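Local coordinates for protein NleG5-1 effector (Enterobacteria phage YYZ-2008, PDB 5VGC) that probably acts as a ubiquitin-protein transferase, a bacterial effector whose RING-like region would promote ubiquitin transfer, and binds calcium ions, at residues Cys148-Gly153 with Cys165-Lys170. The protein carries 1 engineered substitution. Residues are numbered along the deposited sequence; the frame is centred on the assembly and turned at random.
Sequences CEPEDG and CMLYDK. With CA (calcium ion), chain G.
At the open end of the antiparallel hairpin of strands 152-157 and 164-169, in the RING-like region, Gly-153 pairs with Asp-169, a non-hydrogen-bonded pair with CA atoms 4.9 Å apart. Just beyond it, Lys-170 N donates to Asp-152 O (3.2 Å); this bond ties the first turn of helix 170-178 to the start of strand 152-157. Between the strands Gly-153 CA lies 3.3 Å from Tyr-168 O, a CH...O contact. Leu-167, with CG anti to its backbone N (chi1 179°), brings CD1 to 3.7 Å from Gly-153 CA. Pro-150 points toward strand 164-169, and its ring touches there: CG meets Leu-167 CG at 4.3 Å, and CB packs against the carboxylate of Asp-169. That carboxylate works in two directions, OD1 weakly capping Met-171 N at the helix start and OD2 accepting from a water that takes the N-H of Glu-151. Glu-151 points away from the second strand at its CB, and its OE2 binds a calcium ion (2.5 Å) together with Glu-130. Around the contact, Val-129 of helix 129-132 touches Pro-150, helix 111-125 supplies Glu-123 to salt-bridge Lys-170 NZ, and Gly-153 hydrogen-bonds through its backbone to Phe-127 of strand 127-128.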
loop_
_atom_site.group_PDB
_atom_site.type_symbol
_atom_site.label_atom_id
_atom_site.label_comp_id
_atom_site.label_asym_id
_atom_site.label_seq_id
_atom_site.Cartn_x
_atom_site.Cartn_y
_atom_site.Cartn_z
ATOM N N CYS A 148 -9.266 28.592 -18.812
ATOM C CA CYS A 148 -8.836 29.893 -19.325
ATOM C C CYS A 148 -7.623 29.705 -20.196
ATOM O O CYS A 148 -6.963 28.699 -20.120
ATOM C CB CYS A 148 -8.442 30.821 -18.177
ATOM S SG CYS A 148 -9.805 31.339 -17.160
ATOM N N GLU A 149 -7.325 30.693 -21.019
ATOM C CA GLU A 149 -6.049 30.710 -21.722
ATOM C C GLU A 149 -4.995 31.159 -20.722
ATOM O O GLU A 149 -5.114 32.244 -20.166
ATOM C CB GLU A 149 -6.076 31.647 -22.934
ATOM C CG GLU A 149 -4.802 31.562 -23.768
ATOM C CD GLU A 149 -4.711 32.630 -24.809
ATOM O OE1 GLU A 149 -5.650 32.692 -25.613
ATOM O OE2 GLU A 149 -3.710 33.404 -24.834
ATOM N N PRO A 150 -3.970 30.327 -20.485
ATOM C CA PRO A 150 -2.910 30.737 -19.552
ATOM C C PRO A 150 -1.947 31.709 -20.209
ATOM O O PRO A 150 -1.823 31.711 -21.429
ATOM C CB PRO A 150 -2.201 29.417 -19.236
ATOM C CG PRO A 150 -2.382 28.615 -20.471
ATOM C CD PRO A 150 -3.719 28.980 -21.039
ATOM N N GLU A 151 -1.282 32.532 -19.403
ATOM C CA GLU A 151 -0.191 33.383 -19.886
ATOM C C GLU A 151 1.086 32.590 -20.060
ATOM O O GLU A 151 1.726 32.613 -21.133
ATOM C CB GLU A 151 -0.002 34.558 -18.954
ATOM C CG GLU A 151 -1.233 35.485 -18.769
ATOM C CD GLU A 151 -2.245 35.581 -19.932
ATOM O OE1 GLU A 151 -3.386 35.061 -19.746
ATOM O OE2 GLU A 151 -1.937 36.172 -21.036
ATOM N N ASP A 152 1.445 31.869 -19.007
ATOM C CA ASP A 152 2.506 30.855 -19.057
ATOM C C ASP A 152 1.890 29.483 -19.169
ATOM O O ASP A 152 1.181 29.045 -18.264
ATOM C CB ASP A 152 3.390 30.956 -17.813
ATOM C CG ASP A 152 4.045 32.311 -17.707
ATOM O OD1 ASP A 152 4.740 32.688 -18.681
ATOM O OD2 ASP A 152 3.869 32.993 -16.677
ATOM N N GLY A 153 2.165 28.812 -20.281
ATOM C CA GLY A 153 1.557 27.527 -20.567
ATOM C C GLY A 153 2.588 26.420 -20.608
ATOM O O GLY A 153 3.765 26.684 -20.836
ATOM N N CYS A 165 -0.791 15.856 -26.665
ATOM C CA CYS A 165 -0.654 16.678 -25.472
ATOM C C CYS A 165 -1.607 17.836 -25.477
ATOM O O CYS A 165 -2.166 18.222 -26.514
ATOM C CB CYS A 165 0.774 17.169 -25.268
ATOM S SG CYS A 165 1.614 17.611 -26.754
ATOM N N MET A 166 -1.795 18.375 -24.277
ATOM C CA MET A 166 -2.651 19.522 -24.093
ATOM C C MET A 166 -1.908 20.598 -23.363
ATOM O O MET A 166 -0.918 20.337 -22.661
ATOM C CB MET A 166 -3.918 19.114 -23.370
ATOM C CG MET A 166 -4.790 18.216 -24.255
ATOM S SD MET A 166 -6.552 18.356 -23.940
ATOM C CE MET A 166 -6.722 17.588 -22.341
ATOM N N LEU A 167 -2.391 21.812 -23.570
ATOM C CA LEU A 167 -1.823 23.009 -22.991
ATOM C C LEU A 167 -2.462 23.233 -21.627
ATOM O O LEU A 167 -3.668 23.361 -21.546
ATOM C CB LEU A 167 -2.095 24.217 -23.897
ATOM C CG LEU A 167 -1.568 25.561 -23.384
ATOM C CD1 LEU A 167 -0.047 25.496 -23.235
ATOM C CD2 LEU A 167 -1.990 26.693 -24.318
ATOM N N TYR A 168 -1.644 23.284 -20.579
ATOM C CA TYR A 168 -2.113 23.579 -19.224
ATOM C C TYR A 168 -1.479 24.871 -18.707
ATOM O O TYR A 168 -0.375 25.268 -19.135
ATOM C CB TYR A 168 -1.754 22.430 -18.250
ATOM C CG TYR A 168 -2.421 21.112 -18.582
ATOM C CD1 TYR A 168 -1.960 20.321 -19.606
ATOM C CD2 TYR A 168 -3.498 20.654 -17.855
ATOM C CE1 TYR A 168 -2.561 19.127 -19.927
ATOM C CE2 TYR A 168 -4.111 19.450 -18.170
ATOM C CZ TYR A 168 -3.621 18.686 -19.221
ATOM O OH TYR A 168 -4.198 17.484 -19.588
ATOM N N ASP A 169 -2.177 25.500 -17.769
ATOM C CA ASP A 169 -1.632 26.595 -16.984
ATOM C C ASP A 169 -0.539 26.048 -16.049
ATOM O O ASP A 169 -0.768 25.117 -15.222
ATOM C CB ASP A 169 -2.735 27.287 -16.171
ATOM C CG ASP A 169 -2.325 28.664 -15.661
ATOM O OD1 ASP A 169 -1.334 28.761 -14.921
ATOM O OD2 ASP A 169 -3.014 29.660 -15.989
ATOM N N LYS A 170 0.643 26.661 -16.189
ATOM C CA LYS A 170 1.816 26.318 -15.395
ATOM C C LYS A 170 1.490 26.175 -13.901
ATOM O O LYS A 170 1.822 25.148 -13.259
ATOM C CB LYS A 170 2.877 27.390 -15.601
ATOM C CG LYS A 170 4.225 27.114 -14.950
ATOM C CD LYS A 170 5.099 28.337 -15.077
ATOM C CE LYS A 170 6.361 28.134 -14.271
ATOM N NZ LYS A 170 7.160 29.380 -14.164
HETATM CA CA CA G . -3.499 37.052 -22.784
HETATM O O HOH W 1 -1.773 32.123 -16.643
#